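Local coordinates for protein DNA polymerase sliding clamp 2 (Sulfolobus tokodaii, PDB 3AIZ) that serves as a sliding clamp subunit, closing with its partners into a ring around DNA that tethers the polymerase and other DNA-processing proteins during replication, at residues Ala4-Ala9 with Glu55-Tyr60; Lys77-Ala82 with Val100-Glu105. All blocks are in the same frame, centred on the assembly; numbering follows the deposited sequence.

Interaction 1 of 2, residues Ala4-Ala9 with Glu55-Tyr60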
ATOM      1  N   ALA A   4     -24.262  32.921   3.718  1.00 36.22           N
ATOM      2  CA  ALA A   4     -23.654  33.101   2.403  1.00 36.25           C
ATOM      3  C   ALA A   4     -23.313  31.768   1.747  1.00 32.99           C
ATOM      4  O   ALA A   4     -23.027  30.787   2.428  1.00 32.20           O
ATOM      5  CB  ALA A   4     -22.412  33.972   2.509  1.00 34.37           C
ATOM      6  N   THR A   5     -23.340  31.740   0.419  1.00 31.99           N
ATOM      7  CA  THR A   5     -23.049  30.520  -0.327  1.00 32.51           C
ATOM      8  C   THR A   5     -21.958  30.737  -1.374  1.00 34.57           C
ATOM      9  O   THR A   5     -22.050  31.640  -2.205  1.00 36.47           O
ATOM     10  CB  THR A   5     -24.307  29.972  -1.021  1.00 34.83           C
ATOM     11  OG1 THR A   5     -25.248  29.531  -0.034  1.00 37.66           O
ATOM     12  CG2 THR A   5     -23.950  28.805  -1.925  1.00 35.89           C
ATOM     13  N   TYR A   6     -20.929  29.900  -1.327  1.00 32.58           N
ATOM     14  CA  TYR A   6     -19.833  29.968  -2.283  1.00 32.28           C
ATOM     15  C   TYR A   6     -19.866  28.741  -3.192  1.00 34.50           C
ATOM     16  O   TYR A   6     -20.157  27.636  -2.738  1.00 35.42           O
ATOM     17  CB  TYR A   6     -18.496  30.068  -1.550  1.00 32.77           C
ATOM     18  CG  TYR A   6     -17.331  30.377  -2.455  1.00 35.70           C
ATOM     19  CD1 TYR A   6     -17.074  31.677  -2.865  1.00 34.11           C
ATOM     20  CD2 TYR A   6     -16.486  29.371  -2.898  1.00 35.72           C
ATOM     21  CE1 TYR A   6     -16.010  31.966  -3.694  1.00 36.79           C
ATOM     22  CE2 TYR A   6     -15.419  29.650  -3.726  1.00 37.70           C
ATOM     23  CZ  TYR A   6     -15.186  30.948  -4.121  1.00 36.20           C
ATOM     24  OH  TYR A   6     -14.124  31.227  -4.945  1.00 36.46           O
ATOM     25  N   SER A   7     -19.564  28.938  -4.471  1.00 35.98           N
ATOM     26  CA  SER A   7     -19.790  27.902  -5.480  1.00 35.71           C
ATOM     27  C   SER A   7     -18.688  26.848  -5.594  1.00 34.67           C
ATOM     28  O   SER A   7     -18.801  25.923  -6.395  1.00 33.88           O
ATOM     29  CB  SER A   7     -20.031  28.536  -6.853  1.00 32.58           C
ATOM     30  OG  SER A   7     -18.849  29.143  -7.346  1.00 36.59           O
ATOM     31  N   SER A   8     -17.629  26.979  -4.803  1.00 34.10           N
ATOM     32  CA  SER A   8     -16.520  26.032  -4.896  1.00 36.74           C
ATOM     33  C   SER A   8     -15.848  25.730  -3.559  1.00 37.35           C
ATOM     34  O   SER A   8     -15.114  26.555  -3.018  1.00 37.91           O
ATOM     35  CB  SER A   8     -15.476  26.522  -5.900  1.00 36.48           C
ATOM     36  OG  SER A   8     -14.372  25.635  -5.950  1.00 39.08           O
ATOM     37  N   ALA A   9     -16.098  24.532  -3.040  1.00 37.93           N
ATOM     38  CA  ALA A   9     -15.457  24.082  -1.813  1.00 36.73           C
ATOM     39  C   ALA A   9     -13.955  23.943  -2.019  1.00 39.27           C
ATOM     40  O   ALA A   9     -13.164  24.315  -1.154  1.00 38.81           O
ATOM     41  CB  ALA A   9     -16.054  22.758  -1.360  1.00 34.48           C
ATOM     42  N   GLU A  55     -19.976  39.594  -5.360  1.00 42.73           N
ATOM     43  CA  GLU A  55     -20.406  39.158  -6.683  1.00 42.93           C
ATOM     44  C   GLU A  55     -20.359  37.640  -6.788  1.00 42.78           C
ATOM     45  O   GLU A  55     -21.120  37.033  -7.542  1.00 45.21           O
ATOM     46  CB  GLU A  55     -19.523  39.778  -7.766  1.00 44.90           C
ATOM     47  CG  GLU A  55     -19.908  39.372  -9.181  1.00 51.93           C
ATOM     48  CD  GLU A  55     -18.835  39.706 -10.201  1.00 61.10           C
ATOM     49  OE1 GLU A  55     -17.726  40.108  -9.791  1.00 57.41           O
ATOM     50  OE2 GLU A  55     -19.102  39.559 -11.413  1.00 66.11           O
ATOM     51  N   TYR A  56     -19.462  37.030  -6.022  1.00 43.00           N
ATOM     52  CA  TYR A  56     -19.273  35.587  -6.073  1.00 42.24           C
ATOM     53  C   TYR A  56     -19.908  34.892  -4.874  1.00 39.29           C
ATOM     54  O   TYR A  56     -19.627  33.726  -4.596  1.00 37.29           O
ATOM     55  CB  TYR A  56     -17.786  35.253  -6.169  1.00 38.16           C
ATOM     56  CG  TYR A  56     -17.087  35.979  -7.296  1.00 43.91           C
ATOM     57  CD1 TYR A  56     -17.358  35.667  -8.621  1.00 44.03           C
ATOM     58  CD2 TYR A  56     -16.158  36.976  -7.033  1.00 44.64           C
ATOM     59  CE1 TYR A  56     -16.722  36.328  -9.654  1.00 46.95           C
ATOM     60  CE2 TYR A  56     -15.514  37.641  -8.060  1.00 43.17           C
ATOM     61  CZ  TYR A  56     -15.801  37.313  -9.369  1.00 47.39           C
ATOM     62  OH  TYR A  56     -15.164  37.973 -10.395  1.00 51.65           O
ATOM     63  N   LEU A  57     -20.768  35.621  -4.169  1.00 39.67           N
ATOM     64  CA  LEU A  57     -21.539  35.057  -3.069  1.00 37.57           C
ATOM     65  C   LEU A  57     -23.013  35.020  -3.447  1.00 36.65           C
ATOM     66  O   LEU A  57     -23.621  36.060  -3.689  1.00 43.28           O
ATOM     67  CB  LEU A  57     -21.354  35.892  -1.803  1.00 34.20           C
ATOM     68  CG  LEU A  57     -19.941  35.996  -1.229  1.00 37.21           C
ATOM     69  CD1 LEU A  57     -19.896  37.028  -0.115  1.00 36.31           C
ATOM     70  CD2 LEU A  57     -19.457  34.639  -0.733  1.00 34.43           C
ATOM     71  N   GLU A  58     -23.583  33.821  -3.502  1.00 34.44           N
ATOM     72  CA  GLU A  58     -25.002  33.673  -3.809  1.00 36.97           C
ATOM     73  C   GLU A  58     -25.827  33.526  -2.537  1.00 36.26           C
ATOM     74  O   GLU A  58     -25.300  33.156  -1.487  1.00 32.84           O
ATOM     75  CB  GLU A  58     -25.238  32.473  -4.731  1.00 39.84           C
ATOM     76  CG  GLU A  58     -24.708  32.652  -6.145  1.00 42.55           C
ATOM     77  CD  GLU A  58     -23.201  32.504  -6.234  1.00 43.51           C
ATOM     78  OE1 GLU A  58     -22.645  31.633  -5.532  1.00 40.29           O
ATOM     79  OE2 GLU A  58     -22.574  33.254  -7.012  1.00 47.42           O
ATOM     80  N   ASP A  59     -27.120  33.821  -2.639  1.00 41.39           N
ATOM     81  CA  ASP A  59     -28.043  33.696  -1.514  1.00 37.29           C
ATOM     82  C   ASP A  59     -27.435  34.314  -0.260  1.00 35.76           C
ATOM     83  O   ASP A  59     -27.479  33.728   0.821  1.00 37.40           O
ATOM     84  CB  ASP A  59     -28.386  32.224  -1.270  1.00 40.86           C
ATOM     85  CG  ASP A  59     -29.680  32.043  -0.500  1.00 48.75           C
ATOM     86  OD1 ASP A  59     -30.321  33.061  -0.163  1.00 51.38           O
ATOM     87  OD2 ASP A  59     -30.055  30.881  -0.236  1.00 48.47           O
ATOM     88  N   TYR A  60     -26.868  35.504  -0.420  1.00 37.07           N
ATOM     89  CA  TYR A  60     -26.124  36.159   0.648  1.00 38.28           C
ATOM     90  C   TYR A  60     -27.011  37.073   1.487  1.00 43.50           C
ATOM     91  O   TYR A  60     -27.341  38.184   1.076  1.00 49.83           O
ATOM     92  CB  TYR A  60     -24.956  36.952   0.054  1.00 38.00           C
ATOM     93  CG  TYR A  60     -24.019  37.554   1.074  1.00 36.73           C
ATOM     94  CD1 TYR A  60     -23.914  37.021   2.350  1.00 41.06           C
ATOM     95  CD2 TYR A  60     -23.225  38.645   0.753  1.00 37.56           C
ATOM     96  CE1 TYR A  60     -23.054  37.567   3.282  1.00 39.96           C
ATOM     97  CE2 TYR A  60     -22.361  39.196   1.678  1.00 37.24           C
ATOM     98  CZ  TYR A  60     -22.280  38.654   2.940  1.00 37.94           C
ATOM     99  OH  TYR A  60     -21.421  39.199   3.864  1.00 45.85           O
TER

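Interaction 2 of 2, residues Lys77-Ala82 with Val100-Glu105. With SO4 (sulfate ion), chain E.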
ATOM      1  N   LYS A  77     -10.766  20.973   7.604  1.00 50.63           N
ATOM      2  CA  LYS A  77     -11.212  19.587   7.673  1.00 54.70           C
ATOM      3  C   LYS A  77     -12.495  19.369   6.876  1.00 52.31           C
ATOM      4  O   LYS A  77     -12.602  18.417   6.103  1.00 50.18           O
ATOM      5  CB  LYS A  77     -11.420  19.160   9.129  1.00 59.75           C
ATOM      6  CG  LYS A  77     -10.154  19.178   9.971  1.00 71.21           C
ATOM      7  CD  LYS A  77     -10.429  18.723  11.399  1.00 78.68           C
ATOM      8  CE  LYS A  77      -9.162  18.752  12.244  1.00 85.51           C
ATOM      9  NZ  LYS A  77      -9.405  18.286  13.638  1.00 85.43           N
ATOM     10  N   ILE A  78     -13.463  20.260   7.069  1.00 51.16           N
ATOM     11  CA  ILE A  78     -14.760  20.148   6.408  1.00 48.91           C
ATOM     12  C   ILE A  78     -14.665  20.346   4.895  1.00 46.45           C
ATOM     13  O   ILE A  78     -15.362  19.680   4.131  1.00 46.53           O
ATOM     14  CB  ILE A  78     -15.782  21.144   6.998  1.00 46.29           C
ATOM     15  CG1 ILE A  78     -17.114  21.054   6.250  1.00 43.75           C
ATOM     16  CG2 ILE A  78     -15.236  22.559   6.954  1.00 47.23           C
ATOM     17  CD1 ILE A  78     -17.780  19.701   6.346  1.00 43.00           C
ATOM     18  N   LEU A  79     -13.797  21.257   4.467  1.00 47.27           N
ATOM     19  CA  LEU A  79     -13.634  21.543   3.046  1.00 47.47           C
ATOM     20  C   LEU A  79     -12.924  20.407   2.311  1.00 51.06           C
ATOM     21  O   LEU A  79     -13.090  20.239   1.102  1.00 49.77           O
ATOM     22  CB  LEU A  79     -12.885  22.861   2.842  1.00 44.90           C
ATOM     23  CG  LEU A  79     -13.620  24.115   3.317  1.00 42.81           C
ATOM     24  CD1 LEU A  79     -12.771  25.354   3.096  1.00 39.69           C
ATOM     25  CD2 LEU A  79     -14.960  24.248   2.614  1.00 35.99           C
ATOM     26  N   GLY A  80     -12.135  19.630   3.046  1.00 53.83           N
ATOM     27  CA  GLY A  80     -11.447  18.485   2.477  1.00 52.45           C
ATOM     28  C   GLY A  80     -12.395  17.330   2.219  1.00 56.83           C
ATOM     29  O   GLY A  80     -12.106  16.442   1.417  1.00 56.76           O
ATOM     30  N   LYS A  81     -13.538  17.347   2.902  1.00 60.88           N
ATOM     31  CA  LYS A  81     -14.554  16.311   2.738  1.00 62.22           C
ATOM     32  C   LYS A  81     -15.314  16.472   1.425  1.00 65.62           C
ATOM     33  O   LYS A  81     -16.304  15.780   1.183  1.00 65.93           O
ATOM     34  CB  LYS A  81     -15.538  16.333   3.911  1.00 56.15           C
ATOM     35  CG  LYS A  81     -14.903  16.056   5.263  1.00 57.78           C
ATOM     36  CD  LYS A  81     -15.948  16.037   6.368  1.00 55.41           C
ATOM     37  CE  LYS A  81     -15.306  15.818   7.728  1.00 61.61           C
ATOM     38  NZ  LYS A  81     -14.540  14.542   7.781  1.00 63.62           N
ATOM     39  N   ALA A  82     -14.850  17.391   0.583  1.00 65.53           N
ATOM     40  CA  ALA A  82     -15.484  17.635  -0.705  1.00 62.57           C
ATOM     41  C   ALA A  82     -15.362  16.414  -1.610  1.00 63.96           C
ATOM     42  O   ALA A  82     -14.301  16.157  -2.180  1.00 61.19           O
ATOM     43  CB  ALA A  82     -14.872  18.856  -1.373  1.00 61.62           C
ATOM     44  N   VAL A 100     -20.733  25.551   8.914  1.00 34.56           N
ATOM     45  CA  VAL A 100     -20.254  25.401   7.544  1.00 35.55           C
ATOM     46  C   VAL A 100     -20.766  24.108   6.926  1.00 33.76           C
ATOM     47  O   VAL A 100     -20.647  23.037   7.520  1.00 34.59           O
ATOM     48  CB  VAL A 100     -18.714  25.424   7.476  1.00 33.75           C
ATOM     49  CG1 VAL A 100     -18.246  25.255   6.039  1.00 30.56           C
ATOM     50  CG2 VAL A 100     -18.174  26.715   8.069  1.00 31.84           C
ATOM     51  N   THR A 101     -21.336  24.208   5.730  1.00 33.30           N
ATOM     52  CA  THR A 101     -21.874  23.039   5.046  1.00 35.02           C
ATOM     53  C   THR A 101     -21.298  22.888   3.643  1.00 33.44           C
ATOM     54  O   THR A 101     -21.259  23.846   2.872  1.00 34.20           O
ATOM     55  CB  THR A 101     -23.411  23.101   4.942  1.00 36.80           C
ATOM     56  OG1 THR A 101     -23.981  23.205   6.254  1.00 39.99           O
ATOM     57  CG2 THR A 101     -23.950  21.855   4.254  1.00 32.07           C
ATOM     58  N   VAL A 102     -20.851  21.680   3.321  1.00 33.63           N
ATOM     59  CA  VAL A 102     -20.370  21.370   1.982  1.00 34.24           C
ATOM     60  C   VAL A 102     -21.369  20.461   1.277  1.00 35.08           C
ATOM     61  O   VAL A 102     -21.703  19.387   1.777  1.00 36.65           O
ATOM     62  CB  VAL A 102     -18.993  20.689   2.015  1.00 35.52           C
ATOM     63  CG1 VAL A 102     -18.601  20.223   0.624  1.00 39.74           C
ATOM     64  CG2 VAL A 102     -17.947  21.638   2.579  1.00 34.73           C
ATOM     65  N   ARG A 103     -21.842  20.897   0.115  1.00 34.97           N
ATOM     66  CA  ARG A 103     -22.874  20.172  -0.615  1.00 35.08           C
ATOM     67  C   ARG A 103     -22.367  19.702  -1.973  1.00 37.08           C
ATOM     68  O   ARG A 103     -21.847  20.492  -2.761  1.00 36.67           O
ATOM     69  CB  ARG A 103     -24.101  21.063  -0.800  1.00 35.50           C
ATOM     70  CG  ARG A 103     -24.490  21.821   0.455  1.00 36.57           C
ATOM     71  CD  ARG A 103     -25.531  22.883   0.172  1.00 32.92           C
ATOM     72  NE  ARG A 103     -25.763  23.722   1.342  1.00 33.31           N
ATOM     73  CZ  ARG A 103     -26.621  23.426   2.312  1.00 38.17           C
ATOM     74  NH1 ARG A 103     -27.332  22.309   2.251  1.00 37.33           N
ATOM     75  NH2 ARG A 103     -26.768  24.247   3.343  1.00 38.90           N
ATOM     76  N   ASP A 104     -22.524  18.411  -2.245  1.00 34.50           N
ATOM     77  CA  ASP A 104     -22.097  17.848  -3.518  1.00 36.61           C
ATOM     78  C   ASP A 104     -23.234  17.102  -4.204  1.00 34.74           C
ATOM     79  O   ASP A 104     -23.429  15.909  -3.980  1.00 35.13           O
ATOM     80  CB  ASP A 104     -20.905  16.912  -3.322  1.00 38.65           C
ATOM     81  CG  ASP A 104     -20.386  16.357  -4.630  1.00 44.00           C
ATOM     82  OD1 ASP A 104     -20.587  17.013  -5.675  1.00 44.38           O
ATOM     83  OD2 ASP A 104     -19.778  15.267  -4.613  1.00 51.05           O
ATOM     84  N   GLU A 105     -23.977  17.812  -5.045  1.00 34.21           N
ATOM     85  CA  GLU A 105     -25.121  17.230  -5.734  1.00 35.53           C
ATOM     86  C   GLU A 105     -24.714  16.026  -6.580  1.00 36.59           C
ATOM     87  O   GLU A 105     -25.488  15.083  -6.744  1.00 34.47           O
ATOM     88  CB  GLU A 105     -25.815  18.286  -6.599  1.00 32.75           C
ATOM     89  CG  GLU A 105     -27.113  17.821  -7.243  1.00 32.49           C
ATOM     90  CD  GLU A 105     -26.888  17.006  -8.503  1.00 38.91           C
ATOM     91  OE1 GLU A 105     -25.807  17.140  -9.115  1.00 35.46           O
ATOM     92  OE2 GLU A 105     -27.797  16.237  -8.882  1.00 40.79           O
TER
HETATM   93  S   SO4 E 249     -29.235  22.525   5.765  1.00 76.48           S
HETATM   94  O1  SO4 E 249     -29.553  21.930   7.061  1.00 71.78           O
HETATM   95  O2  SO4 E 249     -27.974  23.256   5.861  1.00 53.47           O
HETATM   96  O3  SO4 E 249     -29.118  21.466   4.765  1.00 56.36           O
HETATM   97  O4  SO4 E 249     -30.296  23.450   5.373  1.00 63.78           O

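Interaction 1 of 2, residues Ala4-Ala9 with Glu55-Tyr60
With CG anti to the backbone N in both residues, Tyr-6 (chi1 -170°) and Tyr-60 (chi1 -174°) send their rings to the side of the two chains where Ala-4 and Leu-57 also lie, and a small apolar cluster results. Ala-4 sets its methyl CB close to the Tyr-60 ring, 3.4 Å from Tyr-60 CD1, while Leu-57 lays CD1 over one face of the same ring, 3.7 Å above its plane and offset toward the rim. The other branch, Leu-57 CD2, looks instead to the edge of the Tyr-6 ring, 4.4 Å from Tyr-6 CD1. Leucine thus sits between the two tyrosines. Between the backbones, Thr-5 and Glu-58 form an isolated antiparallel, hydrogen-bonded pair. Glu-58 N donates to Thr-5 O at 3.0 Å (N-H...O 156°), whereas the return bond from Thr-5 N to Glu-58 O is weak. Leu-57 CA adds a CH...O contact to Thr-5 O. The side chains of this pair share the other face, where Glu-58, bent at chi2, folds its carboxylate back so that OE1 comes near Thr-5 O without bonding to it. Each tyrosine hydroxyl is tied down elsewhere: Tyr-6 OH by Ser-236 and Gly-238, Tyr-60 OH by Thr-31 O. Through this single antiparallel bridge the loop after strand 46-53 extends one edge of strand 3-6 in the N-terminal clamp domain; the strand's other edge pairs with strand 88-93, and Ile-35 of strand 34-40 and Ile-52 of strand 46-53 pack against the apolar cluster.

Interaction 2 of 2, residues Lys77-Ala82 with Val100-Glu105
Val-102 meets three residues of segment 77-82 with its two methyls. CG2 lies 3.6 Å from Ile-78 O and 3.8 Å from Ile-78 CG1, the isoleucine and valine running antiparallel alongside each other; Leu-79 CD2 reaches the same methyl at 4.0 Å, the leucine side chain lying roughly perpendicular to the valine. CG1, anti to the backbone N (chi1 173°), turns instead to Ala-82, whose CB is 4.4 Å away. Two residues earlier on the strand, Val-100 CG1 touches Ile-78 CG2 at 4.1 Å. A second shell holds these groups: Ile-113 and Ser-111 of strand 109-120 flank Ile-78, while Phe-12, Tyr-13 and Leu-16 of helix 9-16 pack on Leu-79. On the strand's other face, Thr-101 CG2 lies over the centre of the Arg-103 guanidinium, which grips a sulfate, probably from the crystallisation liquor, through NH1 to O3 and NH2 to O2 (3.0 Å). Thr-90 OG1 also accepts from NH2. Strand 97-104 thus presents valines to helix 72-80, as in other PCNA-type clamps, where helices line the central channel and sheets form the outer layer. With no hydrogen bond between them, the segments are held by van der Waals contact among mostly buried aliphatic groups, Val-102 at the centre.

From the N terminus, strand 3-6 comes first, and interaction 1 closes a long loop when the chain, having run through helix 9-16 and strands 25-30, 34-40 and 46-53, returns beside it. Interaction 2 opens only afterwards: helix 72-80 leads through strand 88-93 to strand 97-104, closing a shorter loop. The two loops therefore stand in series, neither nested nor crossed, and both lie in the N-terminal half of the clamp subunit. Their centres are about 14 Å apart, yet they touch, because Ala-9, at the start of helix 9-16, packs its CB on Ala-82 and Val-102. Strand 88-93, between strands 3-6 and 97-104, joins them a second time.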